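Local coordinates for protein glycoside hydrolase, family 11\:clostridium cellulosome enzyme, dockerin type i\:polysaccharide (Clostridium thermocellum, PDB 2C71) that probably removes acetyl groups from acetylated xylan as a metal-dependent family 4 carbohydrate esterase related to peptidoglycan deacetylases, with a bound magnesium ion, at residues A[15-25]-A[46-54]; A[135-146]-A[167-178]. One frame throughout, in Å; residues are numbered along the deposited sequence. Where two conformers were deposited one is given.

Contact 1. Residues A[15-25]-A[46-54]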
loop_
_atom_site.group_PDB
_atom_site.type_symbol
_atom_site.label_atom_id
_atom_site.label_comp_id
_atom_site.label_asym_id
_atom_site.label_seq_id
_atom_site.Cartn_x
_atom_site.Cartn_y
_atom_site.Cartn_z
ATOM N N PRO A 15 -1.794 -10.326 1.105
ATOM C CA PRO A 15 -0.733 -10.879 1.945
ATOM C C PRO A 15 -0.196 -12.208 1.470
ATOM O O PRO A 15 -0.928 -13.017 0.885
ATOM C CB PRO A 15 -1.504 -11.112 3.279
ATOM C CG PRO A 15 -2.901 -11.434 2.831
ATOM C CD PRO A 15 -3.148 -10.482 1.711
ATOM N N ASP A 16 1.053 -12.460 1.807
ATOM C CA ASP A 16 1.683 -13.777 1.650
ATOM C C ASP A 16 2.371 -14.101 2.952
ATOM O O ASP A 16 3.183 -13.310 3.434
ATOM C CB ASP A 16 2.677 -13.714 0.491
ATOM C CG ASP A 16 3.361 -15.032 0.193
ATOM O OD1 ASP A 16 4.284 -15.429 0.909
ATOM O OD2 ASP A 16 2.940 -15.670 -0.783
ATOM N N ASN A 17 2.022 -15.219 3.587
ATOM C CA ASN A 17 2.594 -15.539 4.901
ATOM C C ASN A 17 4.103 -15.436 4.916
ATOM O O ASN A 17 4.661 -14.958 5.897
ATOM C CB ASN A 17 2.164 -16.895 5.377
ATOM C CG ASN A 17 0.722 -16.958 5.819
ATOM O OD1 ASN A 17 0.030 -18.027 5.582
ATOM N ND2 ASN A 17 0.227 -15.956 6.450
ATOM N N VAL A 18 4.792 -15.892 3.899
ATOM C CA VAL A 18 6.233 -15.846 3.866
ATOM C C VAL A 18 6.744 -14.471 3.484
ATOM O O VAL A 18 7.509 -13.809 4.233
ATOM C CB VAL A 18 6.831 -16.932 2.945
ATOM C CG1 VAL A 18 8.356 -16.803 2.930
ATOM C CG2 VAL A 18 6.412 -18.321 3.441
ATOM N N LEU A 19 6.345 -13.952 2.325
ATOM C CA LEU A 19 6.950 -12.725 1.818
ATOM C C LEU A 19 6.519 -11.473 2.630
ATOM O O LEU A 19 7.327 -10.583 2.855
ATOM C CB LEU A 19 6.665 -12.501 0.318
ATOM C CG LEU A 19 7.724 -13.135 -0.614
ATOM C CD1 LEU A 19 7.760 -14.629 -0.546
ATOM C CD2 LEU A 19 7.550 -12.612 -2.023
ATOM N N THR A 20 5.260 -11.420 3.040
ATOM C CA THR A 20 4.788 -10.279 3.815
ATOM C C THR A 20 5.475 -10.236 5.161
ATOM O O THR A 20 5.804 -9.171 5.687
ATOM C CB THR A 20 3.268 -10.289 3.935
ATOM O OG1 THR A 20 2.696 -10.297 2.617
ATOM C CG2 THR A 20 2.751 -9.114 4.759
ATOM N N ALA A 21 5.697 -11.418 5.778
ATOM C CA ALA A 21 6.401 -11.470 7.064
ATOM C C ALA A 21 7.800 -10.914 6.946
ATOM O O ALA A 21 8.292 -10.303 7.899
ATOM C CB ALA A 21 6.405 -12.866 7.648
ATOM N N ARG A 22 8.469 -11.073 5.799
ATOM C CA ARG A 22 9.790 -10.466 5.646
ATOM C C ARG A 22 9.738 -8.965 5.769
ATOM O O ARG A 22 10.621 -8.337 6.375
ATOM C CB ARG A 22 10.425 -10.867 4.313
ATOM C CG ARG A 22 10.677 -12.312 4.128
ATOM C CD ARG A 22 11.216 -12.553 2.722
ATOM N NE ARG A 22 11.331 -13.973 2.533
ATOM C CZ ARG A 22 11.461 -14.526 1.357
ATOM N NH1 ARG A 22 11.415 -13.787 0.235
ATOM N NH2 ARG A 22 11.618 -15.839 1.291
ATOM N N VAL A 23 8.719 -8.343 5.155
ATOM C CA VAL A 23 8.541 -6.894 5.259
ATOM C C VAL A 23 8.184 -6.527 6.694
ATOM O O VAL A 23 8.772 -5.589 7.258
ATOM C CB VAL A 23 7.495 -6.391 4.280
ATOM C CG1 VAL A 23 7.111 -4.935 4.543
ATOM C CG2 VAL A 23 8.010 -6.521 2.822
ATOM N N LEU A 24 7.215 -7.216 7.310
ATOM C CA LEU A 24 6.804 -6.885 8.673
ATOM C C LEU A 24 7.985 -6.990 9.639
ATOM O O LEU A 24 8.071 -6.193 10.576
ATOM C CB LEU A 24 5.635 -7.760 9.117
ATOM C CG LEU A 24 4.304 -7.445 8.412
ATOM C CD1 LEU A 24 3.295 -8.572 8.651
ATOM C CD2 LEU A 24 3.713 -6.119 8.887
ATOM N N ASP A 25 8.856 -7.966 9.438
ATOM C CA ASP A 25 10.044 -8.097 10.310
ATOM C C ASP A 25 10.932 -6.874 10.206
ATOM O O ASP A 25 11.484 -6.442 11.222
ATOM C CB ASP A 25 10.805 -9.354 10.002
ATOM C CG ASP A 25 10.094 -10.639 10.426
ATOM O OD1 ASP A 25 9.141 -10.636 11.179
ATOM O OD2 ASP A 25 10.623 -11.732 10.023
ATOM N N SER A 46 -5.907 -18.857 6.158
ATOM C CA SER A 46 -4.451 -19.088 6.126
ATOM C C SER A 46 -3.673 -17.818 6.425
ATOM O O SER A 46 -2.611 -17.878 7.043
ATOM C CB SER A 46 -3.968 -19.698 4.796
ATOM O OG SER A 46 -2.559 -19.935 4.856
ATOM N N THR A 47 -4.175 -16.684 5.946
ATOM C CA THR A 47 -3.512 -15.391 6.088
ATOM C C THR A 47 -4.136 -14.472 7.148
ATOM O O THR A 47 -3.706 -13.339 7.311
ATOM C CB THR A 47 -3.382 -14.671 4.744
ATOM O OG1 THR A 47 -4.686 -14.524 4.208
ATOM C CG2 THR A 47 -2.454 -15.421 3.783
ATOM N N ALA A 48 -5.110 -14.986 7.897
ATOM C CA ALA A 48 -5.782 -14.159 8.903
ATOM C C ALA A 48 -4.813 -13.606 9.933
ATOM O O ALA A 48 -4.908 -12.420 10.298
ATOM C CB ALA A 48 -6.873 -14.995 9.613
ATOM N N ALA A 49 -3.944 -14.446 10.449
ATOM C CA ALA A 49 -3.046 -13.986 11.514
ATOM C C ALA A 49 -2.091 -12.904 11.036
ATOM O O ALA A 49 -1.780 -11.975 11.789
ATOM C CB ALA A 49 -2.264 -15.134 12.123
ATOM N N ILE A 50 -1.589 -13.007 9.803
ATOM C CA ILE A 50 -0.661 -12.001 9.318
ATOM C C ILE A 50 -1.363 -10.689 9.016
ATOM O O ILE A 50 -0.839 -9.608 9.234
ATOM C CB ILE A 50 0.219 -12.494 8.158
ATOM C CG1 ILE A 50 1.455 -11.625 8.062
ATOM C CG2 ILE A 50 -0.535 -12.628 6.868
ATOM C CD1 ILE A 50 2.555 -12.183 7.186
ATOM N N ILE A 51 -2.596 -10.772 8.528
ATOM C CA ILE A 51 -3.456 -9.570 8.360
ATOM C C ILE A 51 -3.652 -8.907 9.716
ATOM O O ILE A 51 -3.524 -7.685 9.854
ATOM C CB ILE A 51 -4.786 -10.000 7.682
ATOM C CG1 ILE A 51 -4.566 -10.240 6.189
ATOM C CG2 ILE A 51 -5.917 -9.046 7.942
ATOM C CD1 ILE A 51 -4.416 -8.973 5.352
ATOM N N ARG A 52 -3.957 -9.702 10.750
ATOM C CA ARG A 52 -4.176 -9.143 12.071
ATOM C C ARG A 52 -2.874 -8.583 12.637
ATOM O O ARG A 52 -2.899 -7.548 13.334
ATOM C CB ARG A 52 -4.870 -10.198 12.965
ATOM C CG ARG A 52 -5.401 -9.695 14.304
ATOM C CD ARG A 52 -6.408 -8.575 14.232
ATOM N NE ARG A 52 -7.794 -8.956 13.958
ATOM C CZ ARG A 52 -8.863 -8.566 14.685
ATOM N NH1 ARG A 52 -8.760 -7.816 15.781
ATOM N NH2 ARG A 52 -10.073 -8.863 14.279
ATOM N N ARG A 53 -1.750 -9.248 12.369
ATOM C CA ARG A 53 -0.461 -8.726 12.779
ATOM C C ARG A 53 -0.248 -7.313 12.264
ATOM O O ARG A 53 0.340 -6.464 12.966
ATOM C CB ARG A 53 0.669 -9.641 12.260
ATOM C CG ARG A 53 2.072 -9.168 12.597
ATOM C CD ARG A 53 3.133 -10.138 12.150
ATOM N NE ARG A 53 4.452 -9.538 12.311
ATOM C CZ ARG A 53 5.585 -10.052 11.851
ATOM N NH1 ARG A 53 5.597 -11.121 11.083
ATOM N NH2 ARG A 53 6.739 -9.415 12.091
ATOM N N MET A 54 -0.702 -7.018 11.034
ATOM C CA MET A 54 -0.573 -5.657 10.506
ATOM C C MET A 54 -1.218 -4.667 11.448
ATOM O O MET A 54 -0.603 -3.686 11.890
ATOM C CB MET A 54 -1.212 -5.570 9.121
ATOM C CG MET A 54 -0.480 -6.386 8.067
ATOM S SD MET A 54 -1.450 -6.427 6.549
ATOM C CE MET A 54 -0.359 -7.485 5.582
HETATM O O HOH W 1 7.932 -13.020 11.076
#

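Contact 2. Residues A[135-146]-A[167-178]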
loop_
_atom_site.group_PDB
_atom_site.type_symbol
_atom_site.label_atom_id
_atom_site.label_comp_id
_atom_site.label_asym_id
_atom_site.label_seq_id
_atom_site.Cartn_x
_atom_site.Cartn_y
_atom_site.Cartn_z
ATOM N N ALA A 135 18.463 -4.763 -4.168
ATOM C CA ALA A 135 18.058 -3.987 -2.987
ATOM C C ALA A 135 18.566 -2.565 -3.090
ATOM O O ALA A 135 17.851 -1.609 -2.806
ATOM C CB ALA A 135 18.532 -4.631 -1.714
ATOM N N GLU A 136 19.851 -2.409 -3.426
ATOM C CA GLU A 136 20.457 -1.090 -3.484
ATOM C C GLU A 136 19.794 -0.206 -4.540
ATOM O O GLU A 136 19.571 0.992 -4.298
ATOM C CB GLU A 136 21.963 -1.211 -3.713
ATOM C CG GLU A 136 22.696 -0.080 -4.342
ATOM C CD GLU A 136 24.154 -0.479 -4.533
ATOM O OE1 GLU A 136 24.506 -1.229 -5.466
ATOM O OE2 GLU A 136 24.953 -0.044 -3.706
ATOM N N GLN A 137 19.441 -0.796 -5.699
ATOM C CA GLN A 137 18.783 -0.036 -6.751
ATOM C C GLN A 137 17.370 0.375 -6.353
ATOM O O GLN A 137 16.942 1.500 -6.629
ATOM C CB GLN A 137 18.766 -0.839 -8.050
ATOM C CG GLN A 137 20.159 -0.956 -8.647
ATOM C CD GLN A 137 20.279 -1.969 -9.773
ATOM O OE1 GLN A 137 19.531 -2.948 -9.857
ATOM N NE2 GLN A 137 21.204 -1.668 -10.714
ATOM N N ARG A 138 16.642 -0.525 -5.699
ATOM C CA ARG A 138 15.295 -0.197 -5.236
ATOM C C ARG A 138 15.352 0.935 -4.231
ATOM O O ARG A 138 14.559 1.883 -4.261
ATOM C CB ARG A 138 14.651 -1.456 -4.650
ATOM C CG ARG A 138 14.362 -2.506 -5.736
ATOM C CD ARG A 138 14.098 -3.868 -5.160
ATOM N NE ARG A 138 13.938 -4.831 -6.264
ATOM C CZ ARG A 138 13.084 -5.825 -6.342
ATOM N NH1 ARG A 138 12.292 -6.103 -5.345
ATOM N NH2 ARG A 138 13.035 -6.533 -7.458
ATOM N N ALA A 139 16.301 0.837 -3.296
ATOM C CA ALA A 139 16.463 1.887 -2.297
ATOM C C ALA A 139 16.833 3.217 -2.926
ATOM O O ALA A 139 16.282 4.257 -2.550
ATOM C CB ALA A 139 17.523 1.460 -1.268
ATOM N N ALA A 140 17.772 3.212 -3.886
ATOM C CA ALA A 140 18.189 4.450 -4.543
ATOM C C ALA A 140 17.004 5.112 -5.230
ATOM O O ALA A 140 16.871 6.350 -5.223
ATOM C CB ALA A 140 19.338 4.193 -5.488
ATOM N N ALA A 141 16.141 4.296 -5.826
ATOM C CA ALA A 141 14.979 4.803 -6.547
ATOM C C ALA A 141 14.025 5.533 -5.607
ATOM O O ALA A 141 13.489 6.587 -5.948
ATOM C CB ALA A 141 14.259 3.666 -7.257
ATOM N N VAL A 142 13.820 4.965 -4.423
ATOM C CA VAL A 142 12.965 5.581 -3.416
ATOM C C VAL A 142 13.599 6.848 -2.851
ATOM O O VAL A 142 12.976 7.909 -2.830
ATOM C CB VAL A 142 12.661 4.610 -2.261
ATOM C CG1 VAL A 142 11.942 5.335 -1.134
ATOM C CG2 VAL A 142 11.835 3.434 -2.759
ATOM N N ILE A 143 14.842 6.728 -2.394
ATOM C CA ILE A 143 15.507 7.828 -1.653
ATOM C C ILE A 143 15.666 9.064 -2.518
ATOM O O ILE A 143 15.523 10.184 -2.019
ATOM C CB ILE A 143 16.826 7.334 -1.110
ATOM C CG1 ILE A 143 16.610 6.303 0.005
ATOM C CG2 ILE A 143 17.795 8.506 -0.783
ATOM C CD1 ILE A 143 17.826 5.471 0.264
ATOM N N ASN A 144 15.966 8.902 -3.791
ATOM C CA ASN A 144 16.139 10.043 -4.672
ATOM C C ASN A 144 14.851 10.659 -5.157
ATOM O O ASN A 144 14.886 11.772 -5.621
ATOM C CB ASN A 144 17.150 9.673 -5.788
ATOM C CG ASN A 144 18.551 9.426 -5.237
ATOM O OD1 ASN A 144 19.259 10.404 -4.818
ATOM N ND2 ASN A 144 18.994 8.200 -5.235
ATOM N N GLY A 145 13.718 9.985 -5.023
ATOM C CA GLY A 145 12.429 10.463 -5.466
ATOM C C GLY A 145 11.569 11.073 -4.392
ATOM O O GLY A 145 10.663 11.816 -4.713
ATOM N N VAL A 146 11.818 10.741 -3.138
ATOM C CA VAL A 146 10.921 11.219 -2.107
ATOM C C VAL A 146 11.068 12.723 -1.870
ATOM O O VAL A 146 12.125 13.321 -2.006
ATOM C CB VAL A 146 11.089 10.501 -0.764
ATOM C CG1 VAL A 146 10.609 9.048 -0.811
ATOM C CG2 VAL A 146 12.429 10.668 -0.217
ATOM N N ALA A 167 15.879 -3.766 0.693
ATOM C CA ALA A 167 15.904 -2.352 0.332
ATOM C C ALA A 167 15.540 -1.484 1.522
ATOM O O ALA A 167 16.039 -0.356 1.657
ATOM C CB ALA A 167 14.999 -2.084 -0.840
ATOM N N LEU A 168 14.633 -1.956 2.384
ATOM C CA LEU A 168 14.197 -1.177 3.539
ATOM C C LEU A 168 15.345 -0.922 4.535
ATOM O O LEU A 168 15.297 0.068 5.256
ATOM C CB LEU A 168 13.030 -1.861 4.262
ATOM C CG LEU A 168 11.773 -2.053 3.401
ATOM C CD1 LEU A 168 10.718 -2.829 4.201
ATOM C CD2 LEU A 168 11.196 -0.728 2.969
ATOM N N ASP A 169 16.339 -1.809 4.554
ATOM C CA ASP A 169 17.542 -1.569 5.395
ATOM C C ASP A 169 18.340 -0.362 5.000
ATOM O O ASP A 169 19.149 0.102 5.817
ATOM C CB ASP A 169 18.471 -2.787 5.422
ATOM C CG ASP A 169 17.903 -3.939 6.210
ATOM O OD1 ASP A 169 17.403 -3.734 7.352
ATOM O OD2 ASP A 169 17.976 -5.076 5.693
ATOM N N ILE A 170 18.178 0.137 3.763
ATOM C CA ILE A 170 18.757 1.384 3.301
ATOM C C ILE A 170 17.733 2.506 3.389
ATOM O O ILE A 170 18.025 3.592 3.908
ATOM C CB ILE A 170 19.318 1.254 1.886
ATOM C CG1 ILE A 170 20.408 0.200 1.840
ATOM C CG2 ILE A 170 19.804 2.588 1.363
ATOM C CD1 ILE A 170 20.767 -0.246 0.425
ATOM N N ILE A 171 16.529 2.285 2.851
ATOM C CA ILE A 171 15.511 3.339 2.813
ATOM C C ILE A 171 15.219 3.918 4.180
ATOM O O ILE A 171 15.160 5.153 4.325
ATOM C CB ILE A 171 14.213 2.794 2.169
ATOM C CG1 ILE A 171 14.434 2.439 0.680
ATOM C CG2 ILE A 171 13.083 3.782 2.327
ATOM C CD1 ILE A 171 13.346 1.550 0.106
ATOM N N ILE A 172 14.918 3.057 5.148
ATOM C CA ILE A 172 14.432 3.562 6.439
ATOM C C ILE A 172 15.530 4.388 7.153
ATOM O O ILE A 172 15.288 5.541 7.519
ATOM C CB ILE A 172 13.753 2.460 7.253
ATOM C CG1 ILE A 172 12.447 2.050 6.580
ATOM C CG2 ILE A 172 13.524 2.989 8.697
ATOM C CD1 ILE A 172 11.838 0.769 7.129
ATOM N N PRO A 173 16.736 3.834 7.337
ATOM C CA PRO A 173 17.778 4.667 8.000
ATOM C C PRO A 173 18.106 5.942 7.237
ATOM O O PRO A 173 18.319 6.995 7.841
ATOM C CB PRO A 173 18.946 3.705 8.120
ATOM C CG PRO A 173 18.346 2.332 8.112
ATOM C CD PRO A 173 17.193 2.440 7.182
ATOM N N THR A 174 18.165 5.871 5.896
ATOM C CA THR A 174 18.545 7.044 5.126
ATOM C C THR A 174 17.492 8.132 5.274
ATOM O O THR A 174 17.832 9.294 5.558
ATOM C CB THR A 174 18.725 6.740 3.631
ATOM O OG1 THR A 174 19.834 5.871 3.457
ATOM C CG2 THR A 174 18.953 8.013 2.809
ATOM N N LEU A 175 16.224 7.796 5.113
ATOM C CA LEU A 175 15.222 8.841 5.203
ATOM C C LEU A 175 15.103 9.358 6.652
ATOM O O LEU A 175 14.926 10.559 6.857
ATOM C CB LEU A 175 13.882 8.369 4.641
ATOM C CG LEU A 175 13.893 8.056 3.144
ATOM C CD1 LEU A 175 12.483 7.724 2.634
ATOM C CD2 LEU A 175 14.549 9.220 2.320
ATOM N N LYS A 176 15.229 8.488 7.651
ATOM C CA LYS A 176 15.235 9.014 9.028
ATOM C C LYS A 176 16.374 10.014 9.218
ATOM O O LYS A 176 16.207 11.043 9.884
ATOM C CB LYS A 176 15.341 7.896 10.057
ATOM C CG LYS A 176 14.051 7.139 10.250
ATOM C CD LYS A 176 14.196 6.180 11.409
ATOM C CE LYS A 176 12.963 5.360 11.684
ATOM N NZ LYS A 176 13.066 4.688 13.032
ATOM N N SER A 177 17.527 9.709 8.632
ATOM C CA SER A 177 18.690 10.587 8.908
ATOM C C SER A 177 18.474 11.920 8.157
ATOM O O SER A 177 19.067 12.923 8.553
ATOM C CB SER A 177 19.959 9.854 8.479
ATOM O OG SER A 177 20.201 8.709 9.306
ATOM N N ARG A 178 17.628 11.946 7.143
ATOM C CA ARG A 178 17.313 13.166 6.417
ATOM C C ARG A 178 16.131 13.951 6.993
ATOM O O ARG A 178 15.703 14.930 6.410
ATOM C CB ARG A 178 17.032 12.853 4.947
ATOM C CG ARG A 178 18.218 12.342 4.225
ATOM C CD ARG A 178 17.877 12.105 2.763
ATOM N NE ARG A 178 18.986 11.521 2.035
ATOM C CZ ARG A 178 19.032 11.409 0.712
ATOM N NH1 ARG A 178 18.030 11.838 -0.040
ATOM N NH2 ARG A 178 20.093 10.860 0.148
HETATM O O HOH W 2 18.536 12.579 -3.013
#

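Contact 1. Residues A[15-25]-A[46-54]
Arg53 and Leu24 lie alongside each other, pointing opposite ways, near the Leu24–Met54 end of the contact. The Arg53 chain leaves with CG anti to the backbone N (chi1 178°) and runs extended to its guanidinium, whose face is overlaid near the centre by Leu24 CB, 3.6 Å from Arg53 CZ. At its edge, Arg53 NH2 donates to Asp25 OD1 over 2.8 Å, nearly straight at 175° and almost within the guanidinium plane. Water 1 donates a hydrogen bond to Asp25 OD1 and accepts one from Arg53 NH1; Asp28 adds a further carboxylate to NH2. Ile50 is a knob among Asn17, Thr20, Ala21 and Leu24: its CG1 lies 3.6 Å from Leu24 CD1, its CD1 3.5 Å from Ala21 N. At about a right angle to Thr20, Met54 brings CE to 3.6 Å from Thr20 CG2. Pro15, behind a cis peptide bond, sets CG 3.8 Å from both Thr47 CB and Ile51 CD1. With axes 10.4 Å apart and only 15° from parallel, these are consecutive helices outside the parallel sheet, joined through strand 35-38, as in the distorted (beta/alpha) barrel of NodB-type family 4 esterases.

Contact 2. Residues A[135-146]-A[167-178]
Ala167 opens the interface where the backbones are closest, its CB 3.5 Å from Ala135 O and within packing distance of Arg138 CB. The CA atoms of Ala135 and Ala167 are 4.3 Å apart. Ile170 lays CB 3.6 Å from Ala139 CB, and its CD1 extends over the backbone of Glu136. Ile171 follows with CG1 3.6 Å from Ala139 CA; its CD1 meets Val142 CG2 as the two side chains cross at about a right angle. The axes of 135-145 and 167-177 approach to 8.2 Å at 29°; both helices lie outside the distorted (beta/alpha) barrel expected of NodB-type deacetylases, connected through parallel strand 151-155, against which Val142 also rests. Thr174 comes after the kink, where Ile170 N and Pro173 N lack the regular helical bond. Its OG1, anti to the carbonyl carbon (chi1 -66°), donates to Ile170 O from above the carbonyl plane; CB lies 3.7 Å from Ile143 CD1. Ile143 sits as a knob among Ile170, Ile171, Thr174 and Leu175. Leu175 and Val146 meet tip to tip, CD2 to CG2 at 3.6 Å. The extended Arg178 chain turns one guanidinium face to Ile143 CG2, 3.4 Å from Arg178 NH2, while water 2 accepts from Arg178 NH1 and donates to Asn144 OD1.

Overall arrangement
Contact 1 closes before contact 2 opens along the chain, and their centres lie about 22 Å apart. The two meet where helices 17-30 and 164-177 pack together: Val23 CG1 is 4.2 Å from Leu168 CD1, and Asp169 forms salt bridges to Lys26 and Lys29. Leu168 also rests on strand 6-12, which pairs with both 35-38 and 151-155, so each contact flanks the same parallel sheet. The magnesium ion, held by Asp13 and His64, is about 11 Å from the side chain of Pro15 in contact 1 and about 13 Å from that of Arg138 in contact 2. Both distances place these side chains beyond direct coordination of the metal.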